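Local coordinates for uncharacterized protein (PDB 4JZA) that probably removes the 3-phosphate of phosphatidylinositol 3-phosphate, as a Legionella phosphoinositide phosphatase likely to act on lipid metabolism in the infected host, at residues E131-Q134 with Y135-G139; P190-L193 with R194-E198; R449-V452 with E453-K456; D581-P584 with D585-N588; G746-N749 with I750-I753. One frame throughout, in Å; residues are numbered along the deposited sequence.

Overall arrangement
All five contacts are local, each within a single run of chain, and none touches another. Contact 1 sits near the middle of the molecule, its centre about 9 Å from the centre of the chain, on helix 122-140. Contact 2, in the insertion domain, comes closest to it, with nearest atoms about 10 Å apart; contact 3, at the end of helix 441-454, lies about 11 Å from contact 2 by the same measure. Contacts 4 and 5 are far out, with centres 71 Å apart, contact 5 belonging to the C-terminal domain. The CX5R loop expected of such a phosphatase probably joins strand 545-549 to helix 556-574, and none of the contacts includes it.

Contact 1 of 5, residues E131-Q134 with Y135-G139; sequences EAEQ and YALMG
Tyr135 meets Glu131 twice at the same oxygen. Its backbone N donates to Glu131 O at 3.2 Å in an almost straight bond (175° at the hydrogen), and the ring turns one edge to that carbonyl, with CD1 3.4 Å from Glu131 O and the oxygen in the ring plane. The torsion chi1 of -79° sets CG opposite the carbonyl carbon of Tyr135, which lays the ring back toward the preceding turn. Leu137 treats Glu133 in a similar way: Leu137 N is bonded to Glu133 O at 2.9 Å, and Leu137 CG rests 3.2 Å from that oxygen. The two side chains run out on the same flank, Glu133 CG reaching Leu137 CD1 at 4.2 Å. The bond from Ala136 N to Ala132 O falls between these two, and that from N of Met138, modelled as selenomethionine, to Gln134 O follows. This is the regular i to i+4 pattern of an alpha-helix, here the last turns of helix 122-140, buried near the middle of the molecule in contact with helix 41-62, whose Phe58 packs on Ala132, Tyr135 and Ala136, and with helix 315-325, whose Phe320, Leu321 and Val324 touch Glu131, Tyr135 and Met138 in turn. Tyr135 OH is hydrogen-bonded to Gln317 OE1, and Glu131 OE1 to Gln317 NE2 and His316 NE2. The buried Glu133 carboxylate forms salt bridges to Arg48 through OE1 and to Arg341 through OE2, with a hydrogen bond from OE1 to Ser51 OG, which would be expected to keep it ionised.

Contact 2 of 5, residues P190-L193 with R194-E198; sequences PGWL and RDLEE
Arg194 begins by packing its CB 3.4 Å from Gly191 O, while its backbone N makes a weak bond to Pro190 O. From there the chain runs out extended as far as NE, and its guanidinium finds its partner elsewhere: NH2 is hydrogen-bonded to Leu313 O, next to helix 315-325. Asp195 follows with a sounder backbone bond, Asp195 N to Gly191 O at 3.0 Å. Its carboxylate folds back close to that same oxygen, without a proton to share with it. Leu196 N closes the turn with a weak bond to Leu193 O. The side chain of Leu196 then sets CG 3.3 Å from Trp192 O, and its CD1 makes the apolar contacts, touching Leu193 CD1 at 3.6 Å and Trp192 CZ3 at 4.0 Å. Trp192 CG stands between the backbone N and the carbonyl carbon (chi1 67°), which sets the indole alongside Leu196, and Leu193 CB lies over one face of the ring, toward its rim. Phe287 of helix 274-288 also packs on Leu196, and Phe204 meets the indole edge-to-face. At Glu197 the chain is extended and this residue takes the N-cap position of the next helix; Glu198 opens that helix, with OE1 bonded to Lys388 N. The whole is a short helical turn with Pro190 at its N-cap position and an extended link leading to helix 198-206, within the phosphoinositide phosphatase insertion domain.

Contact 3 of 5, residues R449-V452 with E453-K456; sequences RSAV and ERRK
Arg454 doubles back along the helix and lays its guanidinium over the turn before it. Ser450 O and Ala451 CA lie over the same face of the group, CA 3.6 Å from Arg454 NH1, while Arg454 NH2 approaches Ser450 CB at 3.3 Å. A bend at chi3 (-130°) turns the flat group this way. Ser450 O does not depend on the guanidinium, since its donor is Arg454 N at 3.0 Å, in the carbonyl plane. The charge of Arg454 is met instead by a salt bridge from NH1 to Asp396 OD1 on helix 388-402. One step earlier, Glu453 N bonds to Arg449 O at 2.9 Å, and Arg449 NH2 forms a salt bridge to Asp483 OD2. Ser450 OG is hydrogen-bonded to Lys446 O, one turn back. Arg455 N is shared between two acceptors, Ala451 O at 3.3 Å and Val452 O at 3.2 Å, both weak and bent, and next Lys456 N reaches back only three residues, to Glu453 O. This is the pattern of the C-terminal turn of an alpha-helix, here helix 441-454, where i to i+4 bonds give way to a bifurcated one and then an i to i+3 bond.

Contact 4 of 5, residues D581-P584 with D585-N588; sequences DELP and DKEN
Glu582 and Asn588 are brought together by two unlike torsions. In Glu582, CG points opposite the backbone N (chi1 -155°) and the chain then kinks at chi2 (70°), swinging the carboxylate across to the start of the helix; in Asn588, CG opposite the carbonyl carbon and beside the backbone N turns the amide back toward Glu582. The two flat groups end nearly coplanar, 15° apart, with Asn588 ND2 2.7 Å from Glu582 OE1. Both the bond and the coplanarity are uncertain in detail, because OE1 is modelled too close to Asn588 CB. Between them the chain makes a type I beta turn from Leu583 to Lys586, closed by Lys586 N to Leu583 O at 3.2 Å, with the donor well above the carbonyl plane. The turn delivers Lys586 to the N-cap position of helix 587-602, at the surface of the molecule. Pro584 and Asp585 occupy its corners side by side, Asp585 OD1 lying 3.7 Å from Pro584 CG. Across the turn Leu583 CB, directed at the second half of the run, meets Lys586 CG at 4.0 Å. The lysine then stretches out beyond CG, and its NZ stays 6.2 Å from Glu582 OE2, too far for a salt bridge.

Contact 5 of 5, residues G746-N749 with I750-I753; sequences GKDN and IIRI
Asp748 and Arg752 reach toward each other one turn apart on the first turns of helix 748-761, in the C-terminal domain of the phosphatase family. Their side chains meet at an angle rather than end on: the carboxylate and guanidinium planes are 72° apart, and Asp748 OD1 comes to 3.9 Å from Arg752 NE. This is a long salt bridge resting on charge alone, for the oxygen is well out of the guanidinium plane and no N-H points at it. Arg752 has CG opposite its carbonyl carbon and bends at chi2 (-69°), which carries the group beside the helix; its NH1 finds a firmer partner in Ser742 O, just upstream. In the backbone of the same pair, Arg752 N bonds to Asp748 O at 3.1 Å, nearly straight, and Arg752 CG covers that same carbonyl at 3.5 Å. Ile751 runs across Asp748 at a slant, its CG1 3.4 Å from Asp748 O. Helix 676-702 packs against Ile750 through Ala683, against Ile753 through Cys691, and against Asn749 and Arg752 through Tyr695. The amide of Asn749 is bonded at both its ends, ND2 to Thr692 OG1 of that helix and OD1 to Ser744 OG, probably fixing its rotation. Ile750 lies back over the preceding turn, with CB 3.4 Å from Lys747 O, the carbonyl that Ile750 N bonds at 2.9 Å. One turn further on, Ile753 N takes Asn749 O at 3.0 Å, and Ile753 CD1 curls round to lie 3.7 Å from that oxygen.

Contact 1 of 5, residues E131-Q134 with Y135-G139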
loop_
_atom_site.group_PDB
_atom_site.type_symbol
_atom_site.label_atom_id
_atom_site.label_comp_id
_atom_site.label_asym_id
_atom_site.label_seq_id
_atom_site.Cartn_x
_atom_site.Cartn_y
_atom_site.Cartn_z
ATOM N N GLU A 131 -1.989 4.335 -1.908
ATOM C CA GLU A 131 -1.013 4.097 -3.031
ATOM C C GLU A 131 -0.219 5.332 -3.369
ATOM O O GLU A 131 0.969 5.245 -3.657
ATOM C CB GLU A 131 -1.699 3.464 -4.280
ATOM C CG GLU A 131 -2.179 2.039 -4.000
ATOM C CD GLU A 131 -3.159 1.470 -5.000
ATOM O OE1 GLU A 131 -2.936 1.481 -6.229
ATOM O OE2 GLU A 131 -4.188 0.962 -4.581
ATOM N N ALA A 132 -0.829 6.495 -3.282
ATOM C CA ALA A 132 -0.033 7.725 -3.377
ATOM C C ALA A 132 1.044 7.783 -2.310
ATOM O O ALA A 132 2.136 8.179 -2.585
ATOM C CB ALA A 132 -0.906 8.976 -3.305
ATOM N N GLU A 133 0.764 7.360 -1.098
ATOM C CA GLU A 133 1.806 7.389 -0.086
ATOM C C GLU A 133 2.987 6.481 -0.458
ATOM O O GLU A 133 4.129 6.823 -0.231
ATOM C CB GLU A 133 1.252 6.949 1.255
ATOM C CG GLU A 133 2.222 7.219 2.395
ATOM C CD GLU A 133 1.925 6.441 3.669
ATOM O OE1 GLU A 133 2.457 6.906 4.684
ATOM O OE2 GLU A 133 1.199 5.402 3.672
ATOM N N GLN A 134 2.700 5.315 -1.016
ATOM C CA GLN A 134 3.727 4.371 -1.383
ATOM C C GLN A 134 4.667 4.927 -2.424
ATOM O O GLN A 134 5.861 4.839 -2.269
ATOM C CB GLN A 134 3.051 3.128 -1.956
ATOM C CG GLN A 134 2.227 2.290 -0.972
ATOM C CD GLN A 134 1.528 1.176 -1.696
ATOM O OE1 GLN A 134 1.854 0.901 -2.766
ATOM N NE2 GLN A 134 0.679 0.502 -1.121
ATOM N N TYR A 135 4.106 5.486 -3.499
ATOM C CA TYR A 135 4.889 6.142 -4.553
ATOM C C TYR A 135 5.589 7.392 -3.982
ATOM O O TYR A 135 6.753 7.627 -4.323
ATOM C CB TYR A 135 4.059 6.484 -5.789
ATOM C CG TYR A 135 3.833 5.314 -6.683
ATOM C CD1 TYR A 135 2.752 4.497 -6.505
ATOM C CD2 TYR A 135 4.675 5.047 -7.744
ATOM C CE1 TYR A 135 2.535 3.407 -7.318
ATOM C CE2 TYR A 135 4.471 3.962 -8.569
ATOM C CZ TYR A 135 3.401 3.150 -8.327
ATOM O OH TYR A 135 3.168 2.067 -9.099
ATOM N N ALA A 136 4.962 8.154 -3.093
ATOM C CA ALA A 136 5.733 9.261 -2.465
ATOM C C ALA A 136 6.976 8.765 -1.754
ATOM O O ALA A 136 8.034 9.423 -1.805
ATOM C CB ALA A 136 4.916 10.081 -1.449
ATOM N N LEU A 137 6.832 7.611 -1.080
ATOM C CA LEU A 137 7.946 7.005 -0.352
ATOM C C LEU A 137 9.037 6.423 -1.278
ATOM O O LEU A 137 10.228 6.532 -0.953
ATOM C CB LEU A 137 7.452 5.921 0.602
ATOM C CG LEU A 137 6.616 6.410 1.773
ATOM C CD1 LEU A 137 5.959 5.206 2.449
ATOM C CD2 LEU A 137 7.416 7.241 2.783
HETATM N N MSE A 138 8.636 5.787 -2.385
HETATM C CA MSE A 138 9.591 5.278 -3.346
HETATM C C MSE A 138 10.474 6.404 -3.831
HETATM O O MSE A 138 11.708 6.313 -3.843
HETATM C CB MSE A 138 8.806 4.707 -4.496
HETATM C CG MSE A 138 9.716 3.898 -5.365
HETATM SE SE MSE A 138 8.732 3.031 -6.801
HETATM C CE MSE A 138 8.235 4.576 -7.936
ATOM N N GLY A 139 9.837 7.510 -4.194
ATOM C CA GLY A 139 10.528 8.686 -4.731
ATOM C C GLY A 139 11.555 9.253 -3.770
ATOM O O GLY A 139 12.602 9.690 -4.187
#

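Contact 2 of 5, residues P190-L193 with R194-E198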
loop_
_atom_site.group_PDB
_atom_site.type_symbol
_atom_site.label_atom_id
_atom_site.label_comp_id
_atom_site.label_asym_id
_atom_site.label_seq_id
_atom_site.Cartn_x
_atom_site.Cartn_y
_atom_site.Cartn_z
ATOM N N PRO A 190 -5.243 1.553 -22.285
ATOM C CA PRO A 190 -6.585 1.841 -22.739
ATOM C C PRO A 190 -7.526 0.733 -22.300
ATOM O O PRO A 190 -7.128 -0.463 -22.305
ATOM C CB PRO A 190 -6.443 1.842 -24.268
ATOM C CG PRO A 190 -5.268 0.961 -24.574
ATOM C CD PRO A 190 -4.469 0.819 -23.301
ATOM N N GLY A 191 -8.766 1.131 -21.984
ATOM C CA GLY A 191 -9.845 0.217 -21.530
ATOM C C GLY A 191 -9.995 -1.098 -22.288
ATOM O O GLY A 191 -10.232 -2.146 -21.688
ATOM N N TRP A 192 -9.867 -1.039 -23.603
ATOM C CA TRP A 192 -10.025 -2.222 -24.412
ATOM C C TRP A 192 -9.030 -3.280 -24.089
ATOM O O TRP A 192 -9.308 -4.476 -24.279
ATOM C CB TRP A 192 -9.945 -1.876 -25.891
ATOM C CG TRP A 192 -8.630 -1.404 -26.434
ATOM C CD1 TRP A 192 -8.251 -0.092 -26.681
ATOM C CD2 TRP A 192 -7.563 -2.240 -26.935
ATOM N NE1 TRP A 192 -6.982 -0.085 -27.285
ATOM C CE2 TRP A 192 -6.553 -1.382 -27.453
ATOM C CE3 TRP A 192 -7.366 -3.626 -26.988
ATOM C CZ2 TRP A 192 -5.360 -1.870 -27.981
ATOM C CZ3 TRP A 192 -6.162 -4.129 -27.511
ATOM C CH2 TRP A 192 -5.177 -3.254 -27.994
ATOM N N LEU A 193 -7.861 -2.852 -23.611
ATOM C CA LEU A 193 -6.774 -3.803 -23.285
ATOM C C LEU A 193 -7.040 -4.474 -21.979
ATOM O O LEU A 193 -6.806 -5.672 -21.827
ATOM C CB LEU A 193 -5.451 -3.077 -23.213
ATOM C CG LEU A 193 -4.180 -3.917 -23.155
ATOM C CD1 LEU A 193 -4.070 -5.001 -24.223
ATOM C CD2 LEU A 193 -3.044 -2.940 -23.281
ATOM N N ARG A 194 -7.570 -3.686 -21.046
ATOM C CA ARG A 194 -7.991 -4.208 -19.772
ATOM C C ARG A 194 -9.077 -5.233 -19.905
ATOM O O ARG A 194 -9.056 -6.212 -19.193
ATOM C CB ARG A 194 -8.492 -3.100 -18.886
ATOM C CG ARG A 194 -7.389 -2.198 -18.386
ATOM C CD ARG A 194 -7.916 -1.275 -17.309
ATOM N NE ARG A 194 -6.995 -0.161 -17.078
ATOM C CZ ARG A 194 -5.815 -0.264 -16.446
ATOM N NH1 ARG A 194 -5.378 -1.432 -15.994
ATOM N NH2 ARG A 194 -5.070 0.811 -16.266
ATOM N N ASP A 195 -10.018 -5.014 -20.823
ATOM C CA ASP A 195 -11.148 -5.933 -21.010
ATOM C C ASP A 195 -10.797 -7.281 -21.682
ATOM O O ASP A 195 -11.613 -8.167 -21.684
ATOM C CB ASP A 195 -12.262 -5.225 -21.758
ATOM C CG ASP A 195 -12.833 -4.017 -20.975
ATOM O OD1 ASP A 195 -12.536 -3.841 -19.763
ATOM O OD2 ASP A 195 -13.587 -3.239 -21.588
ATOM N N LEU A 196 -9.584 -7.472 -22.179
ATOM C CA LEU A 196 -9.251 -8.705 -22.875
ATOM C C LEU A 196 -9.166 -9.921 -21.993
ATOM O O LEU A 196 -8.828 -9.815 -20.821
ATOM C CB LEU A 196 -7.908 -8.554 -23.608
ATOM C CG LEU A 196 -7.800 -7.431 -24.653
ATOM C CD1 LEU A 196 -6.453 -7.494 -25.350
ATOM C CD2 LEU A 196 -8.905 -7.562 -25.682
ATOM N N GLU A 197 -9.427 -11.084 -22.588
ATOM C CA GLU A 197 -9.106 -12.360 -21.964
ATOM C C GLU A 197 -7.603 -12.661 -21.991
ATOM O O GLU A 197 -6.865 -12.124 -22.808
ATOM C CB GLU A 197 -9.849 -13.478 -22.673
ATOM C CG GLU A 197 -11.353 -13.491 -22.443
ATOM C CD GLU A 197 -12.018 -14.725 -23.039
ATOM O OE1 GLU A 197 -11.572 -15.872 -22.750
ATOM O OE2 GLU A 197 -12.978 -14.554 -23.820
ATOM N N GLU A 198 -7.147 -13.556 -21.131
ATOM C CA GLU A 198 -5.711 -13.723 -20.946
ATOM C C GLU A 198 -5.016 -13.989 -22.270
ATOM O O GLU A 198 -3.978 -13.402 -22.518
ATOM C CB GLU A 198 -5.349 -14.807 -19.887
ATOM C CG GLU A 198 -3.848 -14.862 -19.516
ATOM C CD GLU A 198 -3.451 -15.942 -18.465
ATOM O OE1 GLU A 198 -2.234 -16.318 -18.389
ATOM O OE2 GLU A 198 -4.333 -16.419 -17.711
#

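Contact 3 of 5, residues R449-V452 with E453-K456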
loop_
_atom_site.group_PDB
_atom_site.type_symbol
_atom_site.label_atom_id
_atom_site.label_comp_id
_atom_site.label_asym_id
_atom_site.label_seq_id
_atom_site.Cartn_x
_atom_site.Cartn_y
_atom_site.Cartn_z
ATOM N N ARG A 449 7.676 -21.633 -5.164
ATOM C CA ARG A 449 8.132 -22.964 -5.549
ATOM C C ARG A 449 8.400 -23.024 -7.007
ATOM O O ARG A 449 9.461 -23.508 -7.433
ATOM C CB ARG A 449 7.063 -23.993 -5.230
ATOM C CG ARG A 449 6.897 -24.262 -3.745
ATOM C CD ARG A 449 7.853 -25.352 -3.288
ATOM N NE ARG A 449 8.105 -25.297 -1.857
ATOM C CZ ARG A 449 8.931 -26.112 -1.220
ATOM N NH1 ARG A 449 9.609 -27.034 -1.889
ATOM N NH2 ARG A 449 9.111 -25.970 0.085
ATOM N N SER A 450 7.431 -22.550 -7.785
ATOM C CA SER A 450 7.561 -22.525 -9.239
ATOM C C SER A 450 8.790 -21.733 -9.653
ATOM O O SER A 450 9.556 -22.191 -10.485
ATOM C CB SER A 450 6.337 -21.894 -9.892
ATOM O OG SER A 450 5.162 -22.649 -9.649
ATOM N N ALA A 451 8.978 -20.557 -9.059
ATOM C CA ALA A 451 10.094 -19.695 -9.408
ATOM C C ALA A 451 11.445 -20.329 -9.165
ATOM O O ALA A 451 12.343 -20.198 -9.993
ATOM C CB ALA A 451 9.999 -18.393 -8.640
ATOM N N VAL A 452 11.583 -20.998 -8.023
ATOM C CA VAL A 452 12.811 -21.707 -7.670
ATOM C C VAL A 452 13.027 -22.859 -8.633
ATOM O O VAL A 452 14.144 -23.075 -9.038
ATOM C CB VAL A 452 12.794 -22.225 -6.208
ATOM C CG1 VAL A 452 13.983 -23.136 -5.891
ATOM C CG2 VAL A 452 12.778 -21.057 -5.236
ATOM N N GLU A 453 11.967 -23.590 -8.980
ATOM C CA GLU A 453 12.035 -24.618 -10.044
ATOM C C GLU A 453 12.601 -24.079 -11.352
ATOM O O GLU A 453 13.434 -24.714 -11.949
ATOM C CB GLU A 453 10.654 -25.268 -10.345
ATOM C CG GLU A 453 10.430 -26.675 -9.782
ATOM C CD GLU A 453 11.380 -27.717 -10.376
ATOM O OE1 GLU A 453 11.979 -28.555 -9.632
ATOM O OE2 GLU A 453 11.541 -27.678 -11.607
ATOM N N ARG A 454 12.151 -22.914 -11.799
ATOM C CA ARG A 454 12.576 -22.383 -13.104
ATOM C C ARG A 454 14.029 -21.962 -13.096
ATOM O O ARG A 454 14.681 -21.932 -14.140
ATOM C CB ARG A 454 11.710 -21.205 -13.526
ATOM C CG ARG A 454 10.270 -21.565 -13.860
ATOM C CD ARG A 454 9.490 -20.353 -14.306
ATOM N NE ARG A 454 8.252 -20.308 -13.551
ATOM C CZ ARG A 454 7.926 -19.367 -12.660
ATOM N NH1 ARG A 454 8.721 -18.332 -12.425
ATOM N NH2 ARG A 454 6.771 -19.444 -12.017
ATOM N N ARG A 455 14.530 -21.709 -11.888
ATOM C CA ARG A 455 15.878 -21.262 -11.663
ATOM C C ARG A 455 16.792 -22.461 -11.335
ATOM O O ARG A 455 18.007 -22.302 -11.140
ATOM C CB ARG A 455 15.857 -20.168 -10.570
ATOM C CG ARG A 455 17.181 -19.825 -9.914
ATOM C CD ARG A 455 17.174 -18.521 -9.148
ATOM N NE ARG A 455 17.559 -17.441 -10.047
ATOM C CZ ARG A 455 18.734 -16.817 -10.083
ATOM N NH1 ARG A 455 19.708 -17.136 -9.256
ATOM N NH2 ARG A 455 18.914 -15.839 -10.963
ATOM N N LYS A 456 16.248 -23.674 -11.337
ATOM C CA LYS A 456 17.049 -24.861 -10.983
ATOM C C LYS A 456 18.344 -24.946 -11.805
ATOM O O LYS A 456 19.403 -25.212 -11.256
ATOM C CB LYS A 456 16.241 -26.162 -11.120
ATOM C CG LYS A 456 16.514 -27.151 -9.987
ATOM C CD LYS A 456 15.500 -27.040 -8.845
ATOM C CE LYS A 456 16.141 -26.850 -7.462
ATOM N NZ LYS A 456 15.272 -27.301 -6.329
#

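Contact 4 of 5, residues D581-P584 with D585-N588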
loop_
_atom_site.group_PDB
_atom_site.type_symbol
_atom_site.label_atom_id
_atom_site.label_comp_id
_atom_site.label_asym_id
_atom_site.label_seq_id
_atom_site.Cartn_x
_atom_site.Cartn_y
_atom_site.Cartn_z
ATOM N N ASP A 581 15.006 -26.637 24.629
ATOM C CA ASP A 581 14.533 -27.492 25.680
ATOM C C ASP A 581 15.119 -27.028 27.010
ATOM O O ASP A 581 16.157 -27.491 27.432
ATOM C CB ASP A 581 14.940 -28.927 25.348
ATOM C CG ASP A 581 14.585 -29.923 26.449
ATOM O OD1 ASP A 581 13.471 -29.885 27.004
ATOM O OD2 ASP A 581 15.461 -30.761 26.743
ATOM N N GLU A 582 14.428 -26.121 27.673
ATOM C CA GLU A 582 14.972 -25.453 28.829
ATOM C C GLU A 582 13.735 -25.159 29.691
ATOM O O GLU A 582 12.671 -24.933 29.137
ATOM C CB GLU A 582 15.722 -24.198 28.327
ATOM C CG GLU A 582 16.840 -23.653 29.208
ATOM C CD GLU A 582 18.077 -24.542 29.264
ATOM O OE1 GLU A 582 19.165 -24.041 29.586
ATOM O OE2 GLU A 582 17.992 -25.746 29.002
ATOM N N LEU A 583 13.813 -25.252 31.016
ATOM C CA LEU A 583 12.625 -24.906 31.804
ATOM C C LEU A 583 12.665 -23.396 31.981
ATOM O O LEU A 583 13.743 -22.835 32.013
ATOM C CB LEU A 583 12.551 -25.629 33.153
ATOM C CG LEU A 583 12.879 -27.132 33.218
ATOM C CD1 LEU A 583 12.366 -27.663 34.558
ATOM C CD2 LEU A 583 12.346 -27.942 32.027
ATOM N N PRO A 584 11.499 -22.733 32.054
ATOM C CA PRO A 584 11.472 -21.277 32.125
ATOM C C PRO A 584 12.034 -20.731 33.440
ATOM O O PRO A 584 12.443 -19.561 33.511
ATOM C CB PRO A 584 9.977 -20.949 31.993
ATOM C CG PRO A 584 9.263 -22.179 32.482
ATOM C CD PRO A 584 10.149 -23.323 32.068
ATOM N N ASP A 585 12.047 -21.583 34.464
ATOM C CA ASP A 585 12.518 -21.231 35.790
ATOM C C ASP A 585 14.018 -20.954 35.752
ATOM O O ASP A 585 14.541 -20.210 36.573
ATOM C CB ASP A 585 12.327 -22.422 36.760
ATOM C CG ASP A 585 10.856 -22.943 36.869
ATOM O OD1 ASP A 585 10.222 -23.297 35.832
ATOM O OD2 ASP A 585 10.383 -23.065 38.040
ATOM N N LYS A 586 14.694 -21.597 34.809
ATOM C CA LYS A 586 16.155 -21.739 34.804
ATOM C C LYS A 586 16.942 -20.576 34.290
ATOM O O LYS A 586 16.499 -19.850 33.431
ATOM C CB LYS A 586 16.556 -22.941 33.965
ATOM C CG LYS A 586 16.004 -24.218 34.557
ATOM C CD LYS A 586 16.851 -25.432 34.226
ATOM C CE LYS A 586 16.641 -26.489 35.294
ATOM N NZ LYS A 586 17.077 -27.819 34.809
ATOM N N GLU A 587 18.152 -20.457 34.809
ATOM C CA GLU A 587 18.989 -19.291 34.612
ATOM C C GLU A 587 19.313 -19.124 33.136
ATOM O O GLU A 587 19.243 -18.015 32.607
ATOM C CB GLU A 587 20.214 -19.438 35.477
ATOM C CG GLU A 587 21.354 -18.450 35.325
ATOM C CD GLU A 587 22.629 -18.994 36.000
ATOM O OE1 GLU A 587 22.549 -19.931 36.827
ATOM O OE2 GLU A 587 23.734 -18.523 35.707
ATOM N N ASN A 588 19.579 -20.222 32.446
ATOM C CA ASN A 588 19.788 -20.164 30.999
ATOM C C ASN A 588 18.659 -19.577 30.126
ATOM O O ASN A 588 18.905 -18.903 29.111
ATOM C CB ASN A 588 20.013 -21.563 30.488
ATOM C CG ASN A 588 21.380 -22.104 30.809
ATOM O OD1 ASN A 588 22.242 -21.456 31.447
ATOM N ND2 ASN A 588 21.594 -23.316 30.360
#

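Contact 5 of 5, residues G746-N749 with I750-I753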
loop_
_atom_site.group_PDB
_atom_site.type_symbol
_atom_site.label_atom_id
_atom_site.label_comp_id
_atom_site.label_asym_id
_atom_site.label_seq_id
_atom_site.Cartn_x
_atom_site.Cartn_y
_atom_site.Cartn_z
ATOM N N GLY A 746 -18.058 39.544 9.400
ATOM C CA GLY A 746 -16.692 39.188 9.081
ATOM C C GLY A 746 -16.429 37.727 8.787
ATOM O O GLY A 746 -16.865 37.221 7.746
ATOM N N LYS A 747 -15.656 37.079 9.669
ATOM C CA LYS A 747 -15.401 35.637 9.603
ATOM C C LYS A 747 -16.743 34.903 9.652
ATOM O O LYS A 747 -16.966 33.928 8.914
ATOM C CB LYS A 747 -14.527 35.141 10.794
ATOM C CG LYS A 747 -13.090 34.704 10.470
ATOM C CD LYS A 747 -12.046 35.763 10.803
ATOM C CE LYS A 747 -12.500 37.168 10.401
ATOM N NZ LYS A 747 -11.400 38.164 10.427
ATOM N N ASP A 748 -17.622 35.381 10.540
ATOM C CA ASP A 748 -18.936 34.758 10.762
ATOM C C ASP A 748 -19.699 34.529 9.441
ATOM O O ASP A 748 -20.296 33.480 9.240
ATOM C CB ASP A 748 -19.774 35.602 11.740
ATOM C CG ASP A 748 -20.586 34.749 12.719
ATOM O OD1 ASP A 748 -21.111 33.674 12.331
ATOM O OD2 ASP A 748 -20.685 35.166 13.896
ATOM N N ASN A 749 -19.617 35.500 8.536
ATOM C CA ASN A 749 -20.275 35.440 7.238
ATOM C C ASN A 749 -19.918 34.232 6.413
ATOM O O ASN A 749 -20.732 33.800 5.612
ATOM C CB ASN A 749 -19.972 36.702 6.439
ATOM C CG ASN A 749 -20.749 37.924 6.940
ATOM O OD1 ASN A 749 -21.648 37.807 7.791
ATOM N ND2 ASN A 749 -20.423 39.103 6.391
ATOM N N ILE A 750 -18.710 33.700 6.585
ATOM C CA ILE A 750 -18.290 32.515 5.840
ATOM C C ILE A 750 -19.118 31.301 6.283
ATOM O O ILE A 750 -19.545 30.533 5.442
ATOM C CB ILE A 750 -16.790 32.226 6.003
ATOM C CG1 ILE A 750 -15.962 33.396 5.466
ATOM C CG2 ILE A 750 -16.370 30.976 5.261
ATOM C CD1 ILE A 750 -14.442 33.149 5.465
ATOM N N ILE A 751 -19.347 31.143 7.591
ATOM C CA ILE A 751 -20.135 30.015 8.103
ATOM C C ILE A 751 -21.598 30.188 7.690
ATOM O O ILE A 751 -22.277 29.243 7.305
ATOM C CB ILE A 751 -20.097 29.793 9.669
ATOM C CG1 ILE A 751 -19.016 30.604 10.423
ATOM C CG2 ILE A 751 -19.945 28.305 9.991
ATOM C CD1 ILE A 751 -17.771 29.845 10.856
ATOM N N ARG A 752 -22.100 31.405 7.786
ATOM C CA ARG A 752 -23.475 31.694 7.351
ATOM C C ARG A 752 -23.663 31.283 5.876
ATOM O O ARG A 752 -24.660 30.641 5.550
ATOM C CB ARG A 752 -23.821 33.168 7.539
ATOM C CG ARG A 752 -23.793 33.690 8.974
ATOM C CD ARG A 752 -24.926 33.103 9.793
ATOM N NE ARG A 752 -24.872 33.483 11.212
ATOM C CZ ARG A 752 -25.524 34.507 11.761
ATOM N NH1 ARG A 752 -26.293 35.304 11.017
ATOM N NH2 ARG A 752 -25.393 34.756 13.065
ATOM N N ILE A 753 -22.686 31.605 5.011
ATOM C CA ILE A 753 -22.796 31.274 3.599
ATOM C C ILE A 753 -22.680 29.757 3.426
ATOM O O ILE A 753 -23.378 29.195 2.616
ATOM C CB ILE A 753 -21.837 32.116 2.684
ATOM C CG1 ILE A 753 -22.550 33.247 1.975
ATOM C CG2 ILE A 753 -21.365 31.350 1.466
ATOM C CD1 ILE A 753 -23.215 34.248 2.869
#